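Thiol-activated cytolysin (Desulfobulbus propionicus, PDB 6NAL) is a thiol-activated cytolysin of the cholesterol-dependent cytolysin family, a toxin that probably assembles on target membranes and forms large pores. Local coordinates at residues Ile61-Ser65 / Ala66-Val70; Ala202-Pro205 / Ala206-Asp210; Glu219-Arg223 / Ala224-Glu228; Ile416-Arg419 / Gly420-Asn424. One frame throughout, in Å; residues are numbered along the deposited sequence.

Interaction 1 (Ile61-Ser65 / Ala66-Val70)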
ATOM      1  N   ILE A  61      13.284  29.005 -13.690  1.00 47.09           N
ATOM      2  CA  ILE A  61      14.326  29.099 -14.710  1.00 36.43           C
ATOM      3  C   ILE A  61      15.615  29.541 -14.032  1.00 36.41           C
ATOM      4  O   ILE A  61      15.705  30.670 -13.549  1.00 37.90           O
ATOM      5  CB  ILE A  61      13.948  30.067 -15.830  1.00 40.30           C
ATOM      6  CG1 ILE A  61      12.510  29.872 -16.312  1.00 50.95           C
ATOM      7  CG2 ILE A  61      14.943  29.940 -16.939  1.00 43.38           C
ATOM      8  CD1 ILE A  61      12.264  28.608 -16.982  1.00 43.30           C
ATOM      9  N   ALA A  62      16.603  28.650 -13.973  1.00 33.71           N
ATOM     10  CA  ALA A  62      17.925  28.995 -13.478  1.00 36.39           C
ATOM     11  C   ALA A  62      18.673  29.880 -14.466  1.00 39.65           C
ATOM     12  O   ALA A  62      18.519  29.778 -15.683  1.00 39.19           O
ATOM     13  CB  ALA A  62      18.761  27.747 -13.224  1.00 41.60           C
ATOM     14  N   VAL A  63      19.494  30.765 -13.920  1.00 35.76           N
ATOM     15  CA  VAL A  63      20.480  31.470 -14.727  1.00 33.68           C
ATOM     16  C   VAL A  63      21.596  30.507 -15.100  1.00 32.25           C
ATOM     17  O   VAL A  63      22.359  30.094 -14.232  1.00 37.57           O
ATOM     18  CB  VAL A  63      21.089  32.655 -13.968  1.00 35.85           C
ATOM     19  CG1 VAL A  63      22.282  33.213 -14.743  1.00 32.16           C
ATOM     20  CG2 VAL A  63      20.109  33.776 -13.735  1.00 36.74           C
ATOM     21  N   PRO A  64      21.781  30.162 -16.356  1.00 37.63           N
ATOM     22  CA  PRO A  64      22.884  29.254 -16.680  1.00 38.25           C
ATOM     23  C   PRO A  64      24.241  29.912 -16.477  1.00 44.78           C
ATOM     24  O   PRO A  64      24.429  31.105 -16.729  1.00 49.37           O
ATOM     25  CB  PRO A  64      22.646  28.889 -18.153  1.00 47.39           C
ATOM     26  CG  PRO A  64      21.252  29.348 -18.466  1.00 40.68           C
ATOM     27  CD  PRO A  64      20.964  30.512 -17.523  1.00 37.61           C
ATOM     28  N   SER A  65      25.186  29.104 -16.009  1.00 46.94           N
ATOM     29  CA  SER A  65      26.569  29.532 -15.818  1.00 49.04           C
ATOM     30  C   SER A  65      27.150  30.217 -17.055  1.00 51.99           C
ATOM     31  O   SER A  65      27.956  31.146 -16.949  1.00 51.12           O
ATOM     32  CB  SER A  65      27.417  28.306 -15.487  1.00 58.48           C
ATOM     33  OG  SER A  65      27.508  27.473 -16.657  1.00 79.61           O
ATOM     34  N   ALA A  66      26.792  29.746 -18.233  1.00 52.05           N
ATOM     35  CA  ALA A  66      27.446  30.199 -19.451  1.00 55.24           C
ATOM     36  C   ALA A  66      26.671  31.298 -20.134  1.00 52.03           C
ATOM     37  O   ALA A  66      27.133  31.819 -21.148  1.00 48.16           O
ATOM     38  CB  ALA A  66      27.643  29.035 -20.436  1.00 52.54           C
ATOM     39  N   TYR A  67      25.509  31.666 -19.596  1.00 51.00           N
ATOM     40  CA  TYR A  67      24.724  32.757 -20.152  1.00 40.36           C
ATOM     41  C   TYR A  67      24.351  33.806 -19.110  1.00 38.85           C
ATOM     42  O   TYR A  67      23.285  34.418 -19.223  1.00 42.60           O
ATOM     43  CB  TYR A  67      23.455  32.220 -20.802  1.00 44.77           C
ATOM     44  CG  TYR A  67      23.695  31.292 -21.958  1.00 49.46           C
ATOM     45  CD1 TYR A  67      24.089  29.972 -21.755  1.00 47.19           C
ATOM     46  CD2 TYR A  67      23.502  31.723 -23.262  1.00 43.86           C
ATOM     47  CE1 TYR A  67      24.298  29.120 -22.825  1.00 44.57           C
ATOM     48  CE2 TYR A  67      23.698  30.868 -24.328  1.00 42.64           C
ATOM     49  CZ  TYR A  67      24.100  29.579 -24.089  1.00 43.20           C
ATOM     50  OH  TYR A  67      24.308  28.764 -25.135  1.00 56.67           O
ATOM     51  N   GLU A  68      25.202  34.015 -18.093  1.00 42.58           N
ATOM     52  CA  GLU A  68      24.979  35.099 -17.135  1.00 49.04           C
ATOM     53  C   GLU A  68      24.952  36.457 -17.837  1.00 46.19           C
ATOM     54  O   GLU A  68      24.156  37.331 -17.479  1.00 42.60           O
ATOM     55  CB  GLU A  68      26.067  35.136 -16.048  1.00 43.81           C
ATOM     56  CG  GLU A  68      26.388  33.816 -15.324  1.00 58.16           C
ATOM     57  CD  GLU A  68      27.058  34.030 -13.932  1.00 67.47           C
ATOM     58  OE1 GLU A  68      27.554  35.171 -13.640  1.00 66.26           O
ATOM     59  OE2 GLU A  68      27.074  33.040 -13.142  1.00 56.61           O
ATOM     60  N   ASP A  69      25.810  36.654 -18.840  1.00 47.13           N
ATOM     61  CA  ASP A  69      25.888  37.937 -19.552  1.00 40.76           C
ATOM     62  C   ASP A  69      24.741  38.162 -20.525  1.00 40.20           C
ATOM     63  O   ASP A  69      24.687  39.224 -21.131  1.00 36.81           O
ATOM     64  CB  ASP A  69      27.202  38.038 -20.300  1.00 38.06           C
ATOM     65  CG  ASP A  69      27.292  37.041 -21.478  1.00 58.41           C
ATOM     66  OD1 ASP A  69      26.457  36.087 -21.586  1.00 54.91           O
ATOM     67  OD2 ASP A  69      28.220  37.223 -22.294  1.00 55.79           O
ATOM     68  N   VAL A  70      23.776  37.247 -20.602  1.00 43.40           N
ATOM     69  CA  VAL A  70      22.602  37.372 -21.462  1.00 46.58           C
ATOM     70  C   VAL A  70      21.293  37.349 -20.685  1.00 42.61           C
ATOM     71  O   VAL A  70      20.222  37.584 -21.274  1.00 34.61           O
ATOM     72  CB  VAL A  70      22.626  36.259 -22.528  1.00 48.71           C
ATOM     73  CG1 VAL A  70      21.287  35.972 -23.087  1.00 54.94           C
ATOM     74  CG2 VAL A  70      23.623  36.663 -23.605  1.00 48.56           C
TER

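Interaction 2 (Ala202-Pro205 / Ala206-Asp210)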
ATOM      1  N   ALA A 202      13.677  45.141 -13.313  1.00 33.09           N
ATOM      2  CA  ALA A 202      13.749  46.159 -14.352  1.00 41.86           C
ATOM      3  C   ALA A 202      12.342  46.425 -14.853  1.00 37.82           C
ATOM      4  O   ALA A 202      11.565  45.486 -15.026  1.00 43.94           O
ATOM      5  CB  ALA A 202      14.667  45.706 -15.482  1.00 37.12           C
ATOM      6  N   GLU A 203      11.995  47.701 -15.030  1.00 41.00           N
ATOM      7  CA  GLU A 203      10.645  48.091 -15.436  1.00 44.78           C
ATOM      8  C   GLU A 203      10.547  48.102 -16.957  1.00 45.87           C
ATOM      9  O   GLU A 203      11.399  48.671 -17.640  1.00 42.89           O
ATOM     10  CB  GLU A 203      10.281  49.459 -14.850  1.00 53.80           C
ATOM     11  CG  GLU A 203      10.570  50.671 -15.736  1.00 77.64           C
ATOM     12  CD  GLU A 203      10.375  52.023 -15.017  1.00 86.91           C
ATOM     13  OE1 GLU A 203       9.946  52.029 -13.832  1.00 79.10           O
ATOM     14  OE2 GLU A 203      10.670  53.074 -15.645  1.00 87.44           O
ATOM     15  N   ARG A 204       9.606  47.407 -17.470  1.00 52.61           N
ATOM     16  CA  ARG A 204       9.386  47.415 -18.901  1.00 45.84           C
ATOM     17  C   ARG A 204       8.696  48.714 -19.272  1.00 56.37           C
ATOM     18  O   ARG A 204       7.846  49.193 -18.511  1.00 49.88           O
ATOM     19  CB  ARG A 204       8.529  46.241 -19.321  1.00 43.97           C
ATOM     20  CG  ARG A 204       8.342  46.075 -20.825  1.00 49.05           C
ATOM     21  CD  ARG A 204       7.224  44.997 -21.112  1.00 46.69           C
ATOM     22  NE  ARG A 204       5.966  45.472 -20.517  1.00 58.68           N
ATOM     23  CZ  ARG A 204       4.884  45.864 -21.188  1.00 59.55           C
ATOM     24  NH1 ARG A 204       4.847  45.807 -22.513  1.00 58.75           N
ATOM     25  NH2 ARG A 204       3.817  46.292 -20.523  1.00 71.21           N
ATOM     26  N   PRO A 205       9.088  49.336 -20.381  1.00 50.75           N
ATOM     27  CA  PRO A 205       8.477  50.612 -20.747  1.00 53.22           C
ATOM     28  C   PRO A 205       7.021  50.418 -21.111  1.00 56.08           C
ATOM     29  O   PRO A 205       6.635  49.389 -21.679  1.00 54.75           O
ATOM     30  CB  PRO A 205       9.297  51.083 -21.956  1.00 54.17           C
ATOM     31  CG  PRO A 205      10.559  50.280 -21.913  1.00 55.87           C
ATOM     32  CD  PRO A 205      10.191  48.961 -21.288  1.00 52.43           C
ATOM     33  N   ALA A 206       6.212  51.424 -20.746  1.00 65.29           N
ATOM     34  CA  ALA A 206       4.789  51.458 -21.064  1.00 63.29           C
ATOM     35  C   ALA A 206       4.560  51.047 -22.509  1.00 68.49           C
ATOM     36  O   ALA A 206       4.030  49.966 -22.762  1.00 70.58           O
ATOM     37  CB  ALA A 206       4.213  52.846 -20.813  1.00 58.54           C
ATOM     38  N   LYS A 207       4.946  51.883 -23.461  1.00 67.67           N
ATOM     39  CA  LYS A 207       4.952  51.449 -24.857  1.00 78.88           C
ATOM     40  C   LYS A 207       6.238  50.663 -25.115  1.00 70.61           C
ATOM     41  O   LYS A 207       7.332  51.174 -24.847  1.00 64.17           O
ATOM     42  CB  LYS A 207       4.813  52.637 -25.827  1.00 78.95           C
ATOM     43  CG  LYS A 207       3.384  52.723 -26.489  1.00 92.66           C
ATOM     44  CD  LYS A 207       3.275  52.029 -27.876  1.00100.56           C
ATOM     45  CE  LYS A 207       1.862  52.136 -28.502  1.00111.23           C
ATOM     46  NZ  LYS A 207       0.859  51.149 -27.951  1.00110.40           N
ATOM     47  N   PRO A 208       6.146  49.435 -25.612  1.00 61.65           N
ATOM     48  CA  PRO A 208       7.314  48.542 -25.585  1.00 63.56           C
ATOM     49  C   PRO A 208       8.478  49.025 -26.419  1.00 59.12           C
ATOM     50  O   PRO A 208       9.633  48.793 -26.042  1.00 54.94           O
ATOM     51  CB  PRO A 208       6.755  47.221 -26.141  1.00 64.47           C
ATOM     52  CG  PRO A 208       5.261  47.359 -26.094  1.00 60.41           C
ATOM     53  CD  PRO A 208       4.975  48.814 -26.236  1.00 64.57           C
ATOM     54  N   ALA A 209       8.201  49.659 -27.562  1.00 62.70           N
ATOM     55  CA  ALA A 209       9.265  50.084 -28.465  1.00 58.83           C
ATOM     56  C   ALA A 209      10.260  51.006 -27.777  1.00 48.83           C
ATOM     57  O   ALA A 209      11.429  51.081 -28.192  1.00 48.11           O
ATOM     58  CB  ALA A 209       8.670  50.780 -29.689  1.00 61.77           C
ATOM     59  N   ASP A 210       9.836  51.691 -26.717  1.00 50.51           N
ATOM     60  CA  ASP A 210      10.740  52.583 -25.976  1.00 56.01           C
ATOM     61  C   ASP A 210      12.004  51.896 -25.442  1.00 50.72           C
ATOM     62  O   ASP A 210      12.960  52.584 -25.068  1.00 54.53           O
ATOM     63  CB  ASP A 210      10.029  53.239 -24.774  1.00 50.61           C
ATOM     64  CG  ASP A 210       8.802  54.086 -25.172  1.00 72.72           C
ATOM     65  OD1 ASP A 210       8.356  54.033 -26.353  1.00 73.63           O
ATOM     66  OD2 ASP A 210       8.281  54.804 -24.282  1.00 77.50           O
TER

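Interaction 3 (Glu219-Arg223 / Ala224-Glu228)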
ATOM      1  N   GLU A 219      13.056  45.695 -38.871  1.00 54.54           N
ATOM      2  CA  GLU A 219      13.847  44.779 -39.677  1.00 52.33           C
ATOM      3  C   GLU A 219      15.059  44.247 -38.922  1.00 46.75           C
ATOM      4  O   GLU A 219      15.477  43.107 -39.147  1.00 44.87           O
ATOM      5  CB  GLU A 219      14.270  45.479 -40.966  1.00 53.81           C
ATOM      6  CG  GLU A 219      14.684  44.508 -42.029  1.00 51.83           C
ATOM      7  CD  GLU A 219      13.496  43.775 -42.620  1.00 62.16           C
ATOM      8  OE1 GLU A 219      12.366  44.345 -42.617  1.00 63.11           O
ATOM      9  OE2 GLU A 219      13.702  42.628 -43.084  1.00 68.20           O
ATOM     10  N   ASP A 220      15.620  45.026 -38.002  1.00 51.73           N
ATOM     11  CA  ASP A 220      16.693  44.484 -37.175  1.00 51.04           C
ATOM     12  C   ASP A 220      16.193  43.381 -36.251  1.00 48.96           C
ATOM     13  O   ASP A 220      16.913  42.411 -36.010  1.00 42.14           O
ATOM     14  CB  ASP A 220      17.336  45.587 -36.355  1.00 51.93           C
ATOM     15  CG  ASP A 220      17.922  46.651 -37.219  1.00 58.62           C
ATOM     16  OD1 ASP A 220      18.603  46.266 -38.201  1.00 57.27           O
ATOM     17  OD2 ASP A 220      17.665  47.843 -36.933  1.00 48.27           O
ATOM     18  N   LEU A 221      14.992  43.535 -35.687  1.00 42.45           N
ATOM     19  CA  LEU A 221      14.445  42.499 -34.821  1.00 49.08           C
ATOM     20  C   LEU A 221      14.200  41.211 -35.605  1.00 47.88           C
ATOM     21  O   LEU A 221      14.610  40.134 -35.165  1.00 44.72           O
ATOM     22  CB  LEU A 221      13.151  42.986 -34.174  1.00 45.37           C
ATOM     23  CG  LEU A 221      13.250  43.791 -32.886  1.00 47.26           C
ATOM     24  CD1 LEU A 221      13.923  45.104 -33.027  1.00 43.08           C
ATOM     25  CD2 LEU A 221      11.816  44.047 -32.389  1.00 44.63           C
ATOM     26  N   ALA A 222      13.548  41.301 -36.782  1.00 45.26           N
ATOM     27  CA  ALA A 222      13.259  40.091 -37.561  1.00 47.38           C
ATOM     28  C   ALA A 222      14.539  39.341 -37.940  1.00 48.94           C
ATOM     29  O   ALA A 222      14.585  38.097 -37.902  1.00 41.81           O
ATOM     30  CB  ALA A 222      12.457  40.429 -38.820  1.00 43.22           C
ATOM     31  N   ARG A 223      15.596  40.083 -38.283  1.00 44.06           N
ATOM     32  CA  ARG A 223      16.884  39.465 -38.602  1.00 50.01           C
ATOM     33  C   ARG A 223      17.480  38.732 -37.406  1.00 50.85           C
ATOM     34  O   ARG A 223      18.230  37.770 -37.585  1.00 55.01           O
ATOM     35  CB  ARG A 223      17.879  40.530 -39.064  1.00 46.31           C
ATOM     36  CG  ARG A 223      17.678  41.067 -40.475  1.00 55.82           C
ATOM     37  CD  ARG A 223      18.367  42.455 -40.558  1.00 58.70           C
ATOM     38  NE  ARG A 223      18.035  43.128 -41.797  1.00 71.93           N
ATOM     39  CZ  ARG A 223      18.265  44.415 -42.055  1.00 71.34           C
ATOM     40  NH1 ARG A 223      18.839  45.216 -41.144  1.00 65.61           N
ATOM     41  NH2 ARG A 223      17.918  44.893 -43.253  1.00 62.27           N
ATOM     42  N   ALA A 224      17.204  39.194 -36.186  1.00 50.55           N
ATOM     43  CA  ALA A 224      17.719  38.541 -34.993  1.00 58.54           C
ATOM     44  C   ALA A 224      16.909  37.319 -34.562  1.00 53.39           C
ATOM     45  O   ALA A 224      17.375  36.588 -33.678  1.00 55.95           O
ATOM     46  CB  ALA A 224      17.777  39.548 -33.847  1.00 49.52           C
ATOM     47  N   GLY A 225      15.733  37.069 -35.165  1.00 48.72           N
ATOM     48  CA  GLY A 225      14.937  35.901 -34.806  1.00 47.36           C
ATOM     49  C   GLY A 225      13.469  36.148 -34.493  1.00 45.53           C
ATOM     50  O   GLY A 225      12.671  35.203 -34.475  1.00 51.55           O
ATOM     51  N   ILE A 226      13.084  37.415 -34.306  1.00 43.35           N
ATOM     52  CA  ILE A 226      11.743  37.724 -33.821  1.00 41.64           C
ATOM     53  C   ILE A 226      10.702  37.400 -34.881  1.00 51.51           C
ATOM     54  O   ILE A 226      10.900  37.650 -36.084  1.00 42.51           O
ATOM     55  CB  ILE A 226      11.643  39.192 -33.387  1.00 39.12           C
ATOM     56  CG1 ILE A 226      12.607  39.416 -32.238  1.00 45.51           C
ATOM     57  CG2 ILE A 226      10.215  39.527 -33.017  1.00 47.51           C
ATOM     58  CD1 ILE A 226      12.278  38.561 -31.001  1.00 47.96           C
ATOM     59  N   SER A 227       9.563  36.868 -34.421  1.00 53.75           N
ATOM     60  CA  SER A 227       8.481  36.376 -35.272  1.00 54.23           C
ATOM     61  C   SER A 227       7.397  35.841 -34.340  1.00 55.37           C
ATOM     62  O   SER A 227       7.597  35.789 -33.123  1.00 51.19           O
ATOM     63  CB  SER A 227       8.970  35.287 -36.235  1.00 51.27           C
ATOM     64  OG  SER A 227       9.226  34.072 -35.552  1.00 59.88           O
ATOM     65  N   GLU A 228       6.273  35.388 -34.891  1.00 56.14           N
ATOM     66  CA  GLU A 228       5.182  34.918 -34.039  1.00 63.12           C
ATOM     67  C   GLU A 228       5.541  33.655 -33.273  1.00 50.52           C
ATOM     68  O   GLU A 228       5.034  33.448 -32.176  1.00 57.65           O
ATOM     69  CB  GLU A 228       3.939  34.672 -34.877  1.00 70.62           C
ATOM     70  CG  GLU A 228       3.428  35.949 -35.507  1.00 80.81           C
ATOM     71  CD  GLU A 228       2.040  35.802 -36.061  1.00 85.08           C
ATOM     72  OE1 GLU A 228       1.537  34.654 -36.063  1.00 98.45           O
ATOM     73  OE2 GLU A 228       1.452  36.832 -36.474  1.00 76.50           O
TER

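Interaction 4 (Ile416-Arg419 / Gly420-Asn424)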
ATOM      1  N   ILE A 416       8.900 -23.663  14.978  1.00 41.84           N
ATOM      2  CA  ILE A 416       8.456 -23.599  13.579  1.00 43.73           C
ATOM      3  C   ILE A 416       9.020 -22.347  12.900  1.00 37.21           C
ATOM      4  O   ILE A 416       8.519 -21.257  13.150  1.00 40.23           O
ATOM      5  CB  ILE A 416       6.919 -23.606  13.511  1.00 40.17           C
ATOM      6  CG1 ILE A 416       6.360 -24.870  14.162  1.00 40.97           C
ATOM      7  CG2 ILE A 416       6.396 -23.475  12.056  1.00 40.85           C
ATOM      8  CD1 ILE A 416       4.928 -24.783  14.384  1.00 34.74           C
ATOM      9  N   PRO A 417      10.053 -22.411  12.081  1.00 41.89           N
ATOM     10  CA  PRO A 417      10.553 -21.182  11.433  1.00 46.78           C
ATOM     11  C   PRO A 417       9.746 -20.810  10.189  1.00 44.91           C
ATOM     12  O   PRO A 417       9.425 -21.648   9.347  1.00 41.52           O
ATOM     13  CB  PRO A 417      12.004 -21.534  11.075  1.00 45.60           C
ATOM     14  CG  PRO A 417      11.897 -23.043  10.733  1.00 47.71           C
ATOM     15  CD  PRO A 417      10.740 -23.618  11.601  1.00 48.12           C
ATOM     16  N   LEU A 418       9.468 -19.509  10.066  1.00 51.48           N
ATOM     17  CA  LEU A 418       8.685 -18.930   8.988  1.00 37.77           C
ATOM     18  C   LEU A 418       9.445 -17.796   8.313  1.00 38.48           C
ATOM     19  O   LEU A 418      10.057 -16.957   8.980  1.00 48.13           O
ATOM     20  CB  LEU A 418       7.362 -18.410   9.548  1.00 37.31           C
ATOM     21  CG  LEU A 418       6.406 -19.537   9.982  1.00 47.41           C
ATOM     22  CD1 LEU A 418       5.257 -18.899  10.745  1.00 46.14           C
ATOM     23  CD2 LEU A 418       5.876 -20.354   8.806  1.00 43.47           C
ATOM     24  N   ARG A 419       9.343 -17.741   6.995  1.00 38.83           N
ATOM     25  CA  ARG A 419       9.889 -16.637   6.240  1.00 38.27           C
ATOM     26  C   ARG A 419       8.888 -15.504   6.181  1.00 34.25           C
ATOM     27  O   ARG A 419       7.732 -15.646   6.531  1.00 37.61           O
ATOM     28  CB  ARG A 419      10.285 -17.101   4.855  1.00 42.91           C
ATOM     29  CG  ARG A 419      11.272 -18.244   4.940  1.00 50.38           C
ATOM     30  CD  ARG A 419      12.007 -18.474   3.639  1.00 46.53           C
ATOM     31  NE  ARG A 419      11.092 -18.959   2.614  1.00 49.38           N
ATOM     32  CZ  ARG A 419      11.409 -19.030   1.325  1.00 52.43           C
ATOM     33  NH1 ARG A 419      12.621 -18.648   0.937  1.00 47.30           N
ATOM     34  NH2 ARG A 419      10.527 -19.478   0.437  1.00 44.76           N
ATOM     35  N   GLY A 420       9.369 -14.345   5.749  1.00 43.94           N
ATOM     36  CA  GLY A 420       8.601 -13.113   5.757  1.00 38.13           C
ATOM     37  C   GLY A 420       7.402 -13.104   4.826  1.00 37.72           C
ATOM     38  O   GLY A 420       6.567 -12.198   4.928  1.00 33.66           O
ATOM     39  N   ASN A 421       7.291 -14.075   3.929  1.00 34.37           N
ATOM     40  CA  ASN A 421       6.083 -14.201   3.133  1.00 32.17           C
ATOM     41  C   ASN A 421       4.928 -14.905   3.858  1.00 35.59           C
ATOM     42  O   ASN A 421       3.849 -15.036   3.277  1.00 35.58           O
ATOM     43  CB  ASN A 421       6.425 -14.912   1.824  1.00 39.64           C
ATOM     44  CG  ASN A 421       6.918 -16.319   2.033  1.00 41.98           C
ATOM     45  OD1 ASN A 421       7.576 -16.635   3.031  1.00 42.55           O
ATOM     46  ND2 ASN A 421       6.617 -17.181   1.072  1.00 39.73           N
ATOM     47  N   ALA A 422       5.063 -15.296   5.112  1.00 33.27           N
ATOM     48  CA  ALA A 422       3.957 -15.952   5.796  1.00 33.24           C
ATOM     49  C   ALA A 422       3.081 -14.949   6.530  1.00 39.41           C
ATOM     50  O   ALA A 422       3.595 -14.096   7.249  1.00 41.29           O
ATOM     51  CB  ALA A 422       4.507 -16.988   6.769  1.00 32.48           C
ATOM     52  N   ARG A 423       1.763 -15.058   6.345  1.00 45.32           N
ATOM     53  CA  ARG A 423       0.780 -14.200   6.992  1.00 36.31           C
ATOM     54  C   ARG A 423      -0.285 -15.045   7.673  1.00 42.35           C
ATOM     55  O   ARG A 423      -0.405 -16.261   7.437  1.00 31.63           O
ATOM     56  CB  ARG A 423       0.019 -13.301   6.012  1.00 45.27           C
ATOM     57  CG  ARG A 423       0.804 -12.710   4.899  1.00 53.21           C
ATOM     58  CD  ARG A 423       1.328 -11.315   5.286  1.00 58.49           C
ATOM     59  NE  ARG A 423       1.805 -10.625   4.085  1.00 68.61           N
ATOM     60  CZ  ARG A 423       3.072 -10.580   3.712  1.00 63.15           C
ATOM     61  NH1 ARG A 423       3.975 -11.150   4.490  1.00 54.84           N
ATOM     62  NH2 ARG A 423       3.427  -9.958   2.582  1.00 59.42           N
ATOM     63  N   ASN A 424      -1.134 -14.371   8.462  1.00 39.58           N
ATOM     64  CA  ASN A 424      -2.444 -14.933   8.851  1.00 34.57           C
ATOM     65  C   ASN A 424      -2.311 -16.212   9.677  1.00 29.82           C
ATOM     66  O   ASN A 424      -2.951 -17.235   9.421  1.00 35.76           O
ATOM     67  CB  ASN A 424      -3.277 -15.158   7.591  1.00 37.49           C
ATOM     68  CG  ASN A 424      -4.745 -15.224   7.871  1.00 51.84           C
ATOM     69  OD1 ASN A 424      -5.171 -15.087   9.013  1.00 56.79           O
ATOM     70  ND2 ASN A 424      -5.541 -15.466   6.826  1.00 52.62           N
TER

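Interaction 1 (Ile61-Ser65 / Ala66-Val70)
P64 and Y67 meet round a tight turn, and one backbone bond spans it. Y67 N donates to P64 O at 3.1 Å with an N-H...O angle of 153°. S65 and A66 fill the two corners. Their backbone angles are those of a type I beta turn. A second bond of the same span follows at once, from V70 N to Y67 O at 3.2 Å.

The remaining contacts are van der Waals ones. P64 CB approaches Y67 CD1 obliquely at 4.0 Å. The tyrosine ring reaches back there because CG lies beside its own backbone N (chi1 -62°). K87 and P88 also touch the tyrosine. V63 and E68 cross at about a right angle. V63 CG1 comes to 4.1 Å from E68 CA. E68 CG packs against the carbonyl oxygen of S65, with 3.5 Å between E68 CG and S65 O. These contacts use the aliphatic part of the glutamate.

P333 of strand 332-340 touches both V63 and E68. V63 also pairs through its backbone with L334. The first residues thus run beside that strand before the chain turns off. The arrangement is a pair of consecutive type I turns, in the loop that links strand 44-59 to strand 76-78.

Interaction 2 (Ala202-Pro205 / Ala206-Asp210)
R204 and P205 run in polyproline II conformation, and the chain bends sharply at A206 to enter the short 3-10 segment that begins at P208. The motif is a loop with prolines at 205 and 208 leading into a 3-10 segment. It leaves strand 187-202, a strand of the large antiparallel sheet. The turn is closed by D210 N bonding to K207 O at 3.2 Å. No hydrogen bond joins 202-205 to 206-210, so the side-chain contact between them is van der Waals packing.

Two pairs of side chains do this. R204 and P208 lie side by side and point the same way. The arginine has CG anti to its backbone N (chi1 -174°) and bends at chi3. Its NH1 comes to 3.9 Å from P208 CG. The same NH1 is hydrogen-bonded to L341 O, which gives it a backbone partner. F234 touches R204 as well. P208 is buried, with N8 and L11 of helix 2-12 against it, while A206 and K207 face solvent. The loop is therefore held between that helix and the sheet.

P205 and D210 slide past each other in opposite directions. The D210 contact is made by its methylene. P205 CG lies 4.1 Å from D210 CB. P205 CB makes the closer approaches, 3.5 Å to K207 O and 3.6 Å to D210 CB.

Interaction 3 (Glu219-Arg223 / Ala224-Glu228)
L221 and I226 form the tight side of this helix end. L221 CB lies 4.1 Å from I226 CG1, and I226 CB stands 3.6 Å from L221 O. The isoleucine turns CG1 to lie beside its own backbone N (chi1 -62°), which brings it over the last turn. The loop residues F212 and T216 also touch L221. Beside this apolar pair runs the polar part of a Schellman motif. I226 N bonds to L221 O at 3.2 Å, nearly straight at 163°. G225 N bonds to A222 O at 3.1 Å. A224 N still bonds in helical fashion to D220 O, with a weak second bond to L221 O. G225 has a positive phi of 130°, a conformation suited to glycine.

The other side is looser and lies at the surface. A crystal neighbour touches E219, D220 and R223 there and may influence their conformations. R223 NH1 makes a salt bridge to D220 OD1 at 3.1 Å. E219 CG lies 3.3 Å above one face of the R223 guanidinium, toward its rim. The other carboxylate oxygen, D220 OD2, is hydrogen-bonded to T217 N near the start of the helix.

The chemistry is that of a capped helix C terminus. Carbonyls of the last turn find backbone donors after the helix, and the apolar pair covers the reversal. The glycine lets the chain leave toward strand 232-250.

Interaction 4 (Ile416-Arg419 / Gly420-Asn424)
The amide oxygen of N421 approaches the R419 guanidinium obliquely. Its closest touch is nearer the backbone, with N421 OD1 3.3 Å from R419 CB. N421 CG is placed between its backbone N and carbonyl carbon (chi1 63°), which turns the amide back toward R419. Its ND2 makes a weak bond to I387 O. The R419 guanidinium makes a cation-pi contact with F40. The second guanidinium, that of R423, is met at its edge. G420 O lies in its plane and takes a bond from R423 NH1 at 2.8 Å, and NH1 in turn lies in the G420 carbonyl plane. R423 also makes a cation-pi contact, with Y363.

The backbone is a type I beta turn from R419 to A422. A422 N bonds to R419 O at 3.0 Å with an angle of 157°. L418 CD2 reaches A422 CB at 4.2 Å, and W384 touches both residues. A422 CB is also 3.5 Å from R419 O.

Strand 412-418 pairs with strand 349-372, whereas strand 422-432 belongs to the four-stranded sheet. The turn therefore carries the chain from one sheet to another in the beta-sandwich region, rather than forming a simple hairpin.

L418 and A422 pack with W384, and each arginine sets its guanidinium against an aromatic ring, R419 on F40 and R423 on Y363. G420 O is held by a side chain, so R423 is likely to stiffen the turn.

How the interactions relate
The four contacts follow one another along the chain. None crosses or encloses another. Interaction 1 turns the chain as it leaves strand 44-59 of the mixed sheet, on the way to strand 76-78 of the large antiparallel sheet. Interaction 2 comes after strand 187-202 and brings its loop against the N-terminal helix 2-12. Interaction 3 ends helix 218-224 before strand 232-250. Interactions 2 and 3 thus shape the same connection between two neighbouring strands of the large sheet, with centres about 18 Å apart. Interaction 1 lies on the same side of the molecule. Interaction 4 is remote, about 73 Å from interaction 2 between centres, and links two sheets in the C-terminal beta-sandwich region.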